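Local coordinates for protein alpha-fucosidase (Bifidobacterium bifidum, PDB 2EAB) that probably releases alpha-1,2-linked L-fucose from glycans by hydrolysis, through this part, the family 95 glycoside hydrolase catalytic portion of a much longer protein, at residues Ala298-Asn301 with Thr302-Lys306; Ala506-Pro509 with Trp510-Asn514; Ser581-Trp584 with Gln585-Asp589. All coordinates share one frame; numbering follows the deposited sequence.

Contact 1 of 3, residues Ala298-Asn301 with Thr302-Lys306; sequences AEVN and TRVAK
V300 and V304 touch one turn apart on helix 297-314, an alpha helix that lies against the nine-stranded antiparallel sheet of the N-terminal beta domain. It is a worked example of how a helix sorts its side chains between a sheet and solvent. V300 CG1 meets V304 CG2 at 4.3 Å, forming a small apolar patch. V304 carries it onto strands 241-250 and 273-282, while V300 rests on N243 of the first of these. The CG2 branch of V304 also sits 3.4 Å from V300 O, directly beside the 2.9 Å backbone bond from V304 N to that same oxygen.

N301 uses its side chain differently. CG anti to the backbone N (chi1 -176°) lets the amide reach the sheet, where OD1 accepts a hydrogen bond from N243 ND2. Its carbonyl is gripped twice, by A305 N at 3.0 Å and by Q245 NE2 of the same strand, so both polar oxygens of this residue tie the helix to strand 241-250. The methyl CB of A305 fits close by, 3.3 Å from N301 O.

T302 and E299 are exposed and polar. T302 turns its OG1 back along the helix, in the rotamer that sets it beside its own N, and the hydroxyl comes as near to A298 O as 3.0 Å. E299 folds toward the preceding turn, OE1 taking the backbone N of T296. R303, by contrast, reaches strand 273-282, touching A281. Its chain starts out anti to N and then bends at chi3 (61°), returning the guanidinium toward E295, which forms a salt bridge with NE, and toward T282 O, which accepts from NH2. That bend also places NH2 obliquely against the methyl CG2 of V300, at 4.2 Å.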
loop_
_atom_site.group_PDB
_atom_site.type_symbol
_atom_site.label_atom_id
_atom_site.label_comp_id
_atom_site.label_asym_id
_atom_site.label_seq_id
_atom_site.Cartn_x
_atom_site.Cartn_y
_atom_site.Cartn_z
ATOM N N ALA A 298 22.184 4.912 25.871
ATOM C CA ALA A 298 22.473 3.734 26.688
ATOM C C ALA A 298 21.267 2.804 26.790
ATOM O O ALA A 298 21.410 1.588 26.690
ATOM C CB ALA A 298 22.958 4.151 28.077
ATOM N N GLU A 299 20.082 3.382 26.967
ATOM C CA GLU A 299 18.852 2.594 27.046
ATOM C C GLU A 299 18.511 1.897 25.729
ATOM O O GLU A 299 18.119 0.725 25.728
ATOM C CB GLU A 299 17.690 3.451 27.553
ATOM C CG GLU A 299 17.822 3.787 29.037
ATOM C CD GLU A 299 16.825 4.821 29.514
ATOM O OE1 GLU A 299 16.535 5.776 28.763
ATOM O OE2 GLU A 299 16.339 4.686 30.659
ATOM N N VAL A 300 18.677 2.603 24.611
ATOM C CA VAL A 300 18.481 1.984 23.295
ATOM C C VAL A 300 19.472 0.829 23.125
ATOM O O VAL A 300 19.105 -0.260 22.683
ATOM C CB VAL A 300 18.610 3.000 22.131
ATOM C CG1 VAL A 300 18.442 2.303 20.783
ATOM C CG2 VAL A 300 17.575 4.103 22.270
ATOM N N ASN A 301 20.722 1.072 23.513
ATOM C CA ASN A 301 21.761 0.056 23.433
ATOM C C ASN A 301 21.419 -1.214 24.226
ATOM O O ASN A 301 21.580 -2.327 23.728
ATOM C CB ASN A 301 23.098 0.632 23.893
ATOM C CG ASN A 301 24.230 -0.350 23.739
ATOM O OD1 ASN A 301 24.611 -0.703 22.624
ATOM N ND2 ASN A 301 24.764 -0.819 24.866
ATOM N N THR A 302 20.948 -1.030 25.456
ATOM C CA THR A 302 20.539 -2.134 26.322
ATOM C C THR A 302 19.382 -2.908 25.688
ATOM O O THR A 302 19.370 -4.142 25.693
ATOM C CB THR A 302 20.150 -1.601 27.719
ATOM O OG1 THR A 302 21.289 -0.955 28.302
ATOM C CG2 THR A 302 19.680 -2.725 28.647
ATOM N N ARG A 303 18.429 -2.171 25.121
ATOM C CA ARG A 303 17.256 -2.760 24.486
ATOM C C ARG A 303 17.632 -3.644 23.294
ATOM O O ARG A 303 17.174 -4.785 23.193
ATOM C CB ARG A 303 16.287 -1.650 24.069
ATOM C CG ARG A 303 15.063 -2.133 23.320
ATOM C CD ARG A 303 13.923 -1.137 23.396
ATOM N NE ARG A 303 14.194 0.182 22.811
ATOM C CZ ARG A 303 14.054 0.493 21.522
ATOM N NH1 ARG A 303 13.702 -0.430 20.632
ATOM N NH2 ARG A 303 14.278 1.739 21.123
ATOM N N VAL A 304 18.468 -3.120 22.404
ATOM C CA VAL A 304 18.906 -3.868 21.230
ATOM C C VAL A 304 19.747 -5.082 21.637
ATOM O O VAL A 304 19.597 -6.163 21.069
ATOM C CB VAL A 304 19.667 -2.964 20.234
ATOM C CG1 VAL A 304 20.234 -3.779 19.079
ATOM C CG2 VAL A 304 18.736 -1.872 19.696
ATOM N N ALA A 305 20.604 -4.906 22.642
ATOM C CA ALA A 305 21.425 -6.008 23.157
ATOM C C ALA A 305 20.572 -7.170 23.656
ATOM O O ALA A 305 20.900 -8.338 23.423
ATOM C CB ALA A 305 22.354 -5.515 24.260
ATOM N N LYS A 306 19.474 -6.847 24.330
ATOM C CA LYS A 306 18.584 -7.867 24.872
ATOM C C LYS A 306 17.859 -8.629 23.763
ATOM O O LYS A 306 17.576 -9.818 23.912
ATOM C CB LYS A 306 17.584 -7.243 25.847
ATOM C CG LYS A 306 16.805 -8.249 26.679
ATOM C CD LYS A 306 15.849 -7.553 27.632
ATOM C CE LYS A 306 15.130 -8.543 28.532
ATOM N NZ LYS A 306 14.194 -9.413 27.774
#

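Contact 2 of 3, residues Ala506-Pro509 with Trp510-Asn514; sequences AAVP and WILQN
A506 and W510 are joined near the first turn of helix 507-520, where A506 O accepts the W510 backbone N at 2.9 Å. CB of W510 lies near the same carbonyl, but the indole, with CG anti to the backbone N (chi1 -164°), swings away from A506-P509 to rest against N422, Q426 and L582. At A507 the carbonyl takes I511 N in a bond of 171°, close to straight. The I511 side chain likewise leads off, toward L425 and Q426 of helix 424-428.

V508 adds the apolar pair of this turn. Its CG1 lies alongside L512 CD1 at 4.0 Å, the two side chains pointing the same way, and both reach E538 of helix 525-546. L512 CG hangs 3.3 Å from V508 O, which also accepts L512 N.

P509, lacking an N-H, fits an early helical turn because its nitrogen owes no bond there. Its carbonyl is held loosely: Q513 N reaches it at 3.3 Å in a weak bond, and makes a shorter one, 2.9 Å, to W510 O. A water accepts from Q513 NE2 and gives a weak bond to P509 O, so the amide is steadied at NE2 while OE1 bonds a Tris molecule, probably from the crystallisation liquor. A buried helical turn beside a probable pocket is consistent with the alpha/alpha-barrel catalytic domain of family 95.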
loop_
_atom_site.group_PDB
_atom_site.type_symbol
_atom_site.label_atom_id
_atom_site.label_comp_id
_atom_site.label_asym_id
_atom_site.label_seq_id
_atom_site.Cartn_x
_atom_site.Cartn_y
_atom_site.Cartn_z
ATOM N N ALA A 506 -8.114 16.220 -0.016
ATOM C CA ALA A 506 -8.955 15.031 -0.136
ATOM C C ALA A 506 -8.156 13.737 0.044
ATOM O O ALA A 506 -8.743 12.651 0.093
ATOM C CB ALA A 506 -9.728 15.028 -1.446
ATOM N N ALA A 507 -6.832 13.858 0.157
ATOM C CA ALA A 507 -5.979 12.728 0.508
ATOM C C ALA A 507 -6.427 12.070 1.814
ATOM O O ALA A 507 -6.319 10.845 1.964
ATOM C CB ALA A 507 -4.535 13.179 0.620
ATOM N N VAL A 508 -6.905 12.873 2.766
ATOM C CA VAL A 508 -7.361 12.324 4.046
ATOM C C VAL A 508 -8.669 11.528 3.897
ATOM O O VAL A 508 -8.701 10.351 4.247
ATOM C CB VAL A 508 -7.403 13.389 5.177
ATOM C CG1 VAL A 508 -7.999 12.799 6.448
ATOM C CG2 VAL A 508 -6.004 13.918 5.444
ATOM N N PRO A 509 -9.735 12.136 3.329
ATOM C CA PRO A 509 -10.867 11.299 2.913
ATOM C C PRO A 509 -10.444 10.003 2.205
ATOM O O PRO A 509 -10.920 8.925 2.555
ATOM C CB PRO A 509 -11.651 12.227 1.977
ATOM C CG PRO A 509 -11.439 13.589 2.576
ATOM C CD PRO A 509 -10.016 13.573 3.112
ATOM N N TRP A 510 -9.541 10.090 1.234
ATOM C CA TRP A 510 -9.150 8.901 0.490
ATOM C C TRP A 510 -8.514 7.823 1.376
ATOM O O TRP A 510 -8.948 6.670 1.351
ATOM C CB TRP A 510 -8.226 9.268 -0.660
ATOM C CG TRP A 510 -8.072 8.195 -1.700
ATOM C CD1 TRP A 510 -8.577 6.919 -1.674
ATOM C CD2 TRP A 510 -7.340 8.312 -2.911
ATOM N NE1 TRP A 510 -8.210 6.246 -2.811
ATOM C CE2 TRP A 510 -7.439 7.075 -3.584
ATOM C CE3 TRP A 510 -6.602 9.350 -3.497
ATOM C CZ2 TRP A 510 -6.838 6.853 -4.827
ATOM C CZ3 TRP A 510 -6.010 9.135 -4.729
ATOM C CH2 TRP A 510 -6.124 7.893 -5.378
ATOM N N ILE A 511 -7.495 8.181 2.154
ATOM C CA ILE A 511 -6.863 7.181 3.015
ATOM C C ILE A 511 -7.847 6.643 4.061
ATOM O O ILE A 511 -7.730 5.496 4.483
ATOM C CB ILE A 511 -5.545 7.700 3.656
ATOM C CG1 ILE A 511 -4.631 6.534 4.050
ATOM C CG2 ILE A 511 -5.820 8.626 4.840
ATOM C CD1 ILE A 511 -4.078 5.748 2.862
ATOM N N LEU A 512 -8.824 7.458 4.454
ATOM C CA LEU A 512 -9.889 6.968 5.328
ATOM C C LEU A 512 -10.705 5.836 4.716
ATOM O O LEU A 512 -11.295 5.034 5.452
ATOM C CB LEU A 512 -10.789 8.100 5.809
ATOM C CG LEU A 512 -10.148 9.006 6.868
ATOM C CD1 LEU A 512 -10.981 10.264 7.056
ATOM C CD2 LEU A 512 -9.937 8.296 8.198
ATOM N N GLN A 513 -10.756 5.759 3.387
ATOM C CA GLN A 513 -11.387 4.597 2.760
ATOM C C GLN A 513 -10.664 3.312 3.137
ATOM O O GLN A 513 -11.302 2.327 3.519
ATOM C CB GLN A 513 -11.437 4.719 1.245
ATOM C CG GLN A 513 -12.420 5.746 0.731
ATOM C CD GLN A 513 -12.662 5.627 -0.759
ATOM O OE1 GLN A 513 -12.838 4.531 -1.280
ATOM N NE2 GLN A 513 -12.703 6.764 -1.447
ATOM N N ASN A 514 -9.335 3.316 3.026
ATOM C CA ASN A 514 -8.549 2.139 3.394
ATOM C C ASN A 514 -8.770 1.767 4.854
ATOM O O ASN A 514 -8.834 0.589 5.205
ATOM C CB ASN A 514 -7.051 2.379 3.179
ATOM C CG ASN A 514 -6.672 2.559 1.726
ATOM O OD1 ASN A 514 -6.161 1.634 1.083
ATOM N ND2 ASN A 514 -6.877 3.752 1.211
HETATM O O HOH W 1 -12.915 9.041 0.297
#

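Contact 3 of 3, residues Ser581-Trp584 with Gln585-Asp589; sequences SLVW and QMLND
Regular alpha-helical backbone bonds tie S581-W584 to Q585-D589, with Q585 N on S581 O, M586 N on L582 O, L587 N on V583 O and N588 N on W584 O, the last at 2.9 Å. Upon this frame the flat side chains of W584, Q585 and N588 illustrate how groups one to four residues apart settle against one ring.

The W584 indole stands with CG anti to the backbone N (chi1 -177°), which lays its six-membered ring along the helix toward the following turn. N588 runs beside it in the same direction, and its ND2 comes within 3.2 Å of W584 CH2, the amide plane turned 74° from the ring. Q585 instead reaches the ring at its edge. OE1 lies in the ring plane, 3.6 Å from CZ3, with the amide standing almost perpendicular, at 89°. Bending at chi2 brings the glutamine amide there, and its two ends are held separately: NE2 donates to D690 OD1, and a water bonds OE1 at 2.8 Å. That water also donates to S581 O, at 2.9 Å. With an alanine here in place of W584, the N588 amide would probably lose the ring beside it and be freer to turn, and a gap would be likely to open toward K636 and L639 of helix 632-639.

Elsewhere on the helix V583 CG1 and L587 CD1 lie side by side at 4.2 Å and, with M586, face helix 525-546.

D690 is a calcium-binding residue, although no calcium occupies that site in this model. Q585 weakly bonds a Tris molecule, probably from the crystallisation liquor, that D589 OD1 also holds, consistent with this turn lining a pocket of the helical family 95 catalytic domain, which probably follows the alpha/alpha-barrel plan.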
loop_
_atom_site.group_PDB
_atom_site.type_symbol
_atom_site.label_atom_id
_atom_site.label_comp_id
_atom_site.label_asym_id
_atom_site.label_seq_id
_atom_site.Cartn_x
_atom_site.Cartn_y
_atom_site.Cartn_z
ATOM N N SER A 581 -15.964 12.949 -5.590
ATOM C CA SER A 581 -16.117 11.497 -5.475
ATOM C C SER A 581 -15.563 11.001 -4.149
ATOM O O SER A 581 -16.163 10.137 -3.498
ATOM C CB SER A 581 -15.431 10.774 -6.632
ATOM O OG SER A 581 -16.070 11.078 -7.860
ATOM N N LEU A 582 -14.423 11.559 -3.751
ATOM C CA LEU A 582 -13.797 11.178 -2.493
ATOM C C LEU A 582 -14.612 11.634 -1.285
ATOM O O LEU A 582 -14.785 10.879 -0.322
ATOM C CB LEU A 582 -12.370 11.719 -2.407
ATOM C CG LEU A 582 -11.367 11.021 -3.328
ATOM C CD1 LEU A 582 -10.027 11.721 -3.258
ATOM C CD2 LEU A 582 -11.221 9.542 -2.992
ATOM N N VAL A 583 -15.113 12.864 -1.317
ATOM C CA VAL A 583 -15.894 13.365 -0.183
ATOM C C VAL A 583 -17.231 12.627 -0.081
ATOM O O VAL A 583 -17.672 12.286 1.021
ATOM C CB VAL A 583 -16.048 14.904 -0.220
ATOM C CG1 VAL A 583 -16.996 15.395 0.879
ATOM C CG2 VAL A 583 -14.681 15.554 -0.056
ATOM N N TRP A 584 -17.845 12.357 -1.231
ATOM C CA TRP A 584 -19.064 11.556 -1.278
ATOM C C TRP A 584 -18.831 10.194 -0.624
ATOM O O TRP A 584 -19.640 9.753 0.203
ATOM C CB TRP A 584 -19.534 11.404 -2.722
ATOM C CG TRP A 584 -20.823 10.657 -2.893
ATOM C CD1 TRP A 584 -22.080 11.186 -2.953
ATOM C CD2 TRP A 584 -20.977 9.241 -3.046
ATOM N NE1 TRP A 584 -23.006 10.187 -3.132
ATOM C CE2 TRP A 584 -22.357 8.984 -3.197
ATOM C CE3 TRP A 584 -20.080 8.165 -3.083
ATOM C CZ2 TRP A 584 -22.863 7.689 -3.369
ATOM C CZ3 TRP A 584 -20.585 6.879 -3.252
ATOM C CH2 TRP A 584 -21.965 6.655 -3.403
ATOM N N GLN A 585 -17.720 9.545 -0.970
ATOM C CA GLN A 585 -17.426 8.230 -0.416
ATOM C C GLN A 585 -17.192 8.288 1.084
ATOM O O GLN A 585 -17.625 7.390 1.816
ATOM C CB GLN A 585 -16.217 7.593 -1.094
ATOM C CG GLN A 585 -16.192 6.085 -0.929
ATOM C CD GLN A 585 -17.305 5.422 -1.714
ATOM O OE1 GLN A 585 -17.314 5.463 -2.939
ATOM N NE2 GLN A 585 -18.271 4.835 -1.009
ATOM N N MET A 586 -16.501 9.334 1.538
ATOM C CA MET A 586 -16.236 9.494 2.961
ATOM C C MET A 586 -17.534 9.650 3.745
ATOM O O MET A 586 -17.718 9.015 4.778
ATOM C CB MET A 586 -15.318 10.683 3.231
ATOM C CG MET A 586 -14.993 10.833 4.706
ATOM S SD MET A 586 -13.999 12.269 5.083
ATOM C CE MET A 586 -15.110 13.608 4.619
ATOM N N LEU A 587 -18.422 10.511 3.261
ATOM C CA LEU A 587 -19.701 10.706 3.939
ATOM C C LEU A 587 -20.528 9.423 3.929
ATOM O O LEU A 587 -21.200 9.107 4.911
ATOM C CB LEU A 587 -20.476 11.873 3.324
ATOM C CG LEU A 587 -19.848 13.260 3.507
ATOM C CD1 LEU A 587 -20.608 14.299 2.702
ATOM C CD2 LEU A 587 -19.778 13.665 4.983
ATOM N N ASN A 588 -20.458 8.689 2.824
ATOM C CA ASN A 588 -21.122 7.397 2.705
ATOM C C ASN A 588 -20.610 6.419 3.772
ATOM O O ASN A 588 -21.401 5.832 4.526
ATOM C CB ASN A 588 -20.899 6.849 1.294
ATOM C CG ASN A 588 -21.960 5.851 0.872
ATOM O OD1 ASN A 588 -22.813 5.436 1.659
ATOM N ND2 ASN A 588 -21.912 5.462 -0.393
ATOM N N ASP A 589 -19.287 6.273 3.844
ATOM C CA ASP A 589 -18.653 5.431 4.859
ATOM C C ASP A 589 -18.975 5.906 6.277
ATOM O O ASP A 589 -19.253 5.082 7.159
ATOM C CB ASP A 589 -17.124 5.406 4.686
ATOM C CG ASP A 589 -16.643 4.576 3.491
ATOM O OD1 ASP A 589 -17.449 3.908 2.821
ATOM O OD2 ASP A 589 -15.416 4.587 3.237
HETATM O O HOH W 2 -16.323 7.415 -4.623
#

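Contacts 2 and 3 form one unit, while contact 1 belongs to another part of the chain. The centres of contacts 2 and 3 are about 9 Å apart, and helices 507-520 and 577-596 pack directly: W510 CG lies 3.7 Å from L582 CD2, and Q513 CD meets Q585 CG at 3.6 Å. Q513, Q585 and D589 converge on bound Tris, which may mark a pocket; the Q513 side chain lies about 7 Å from those of D690 and E520, residues of a calcium site empty here. Contact 1 has its centre about 38 Å from that of contact 2 and 46 Å from that of contact 3. Its R303 side chain lies about 10 Å from that of the calcium ligand E77.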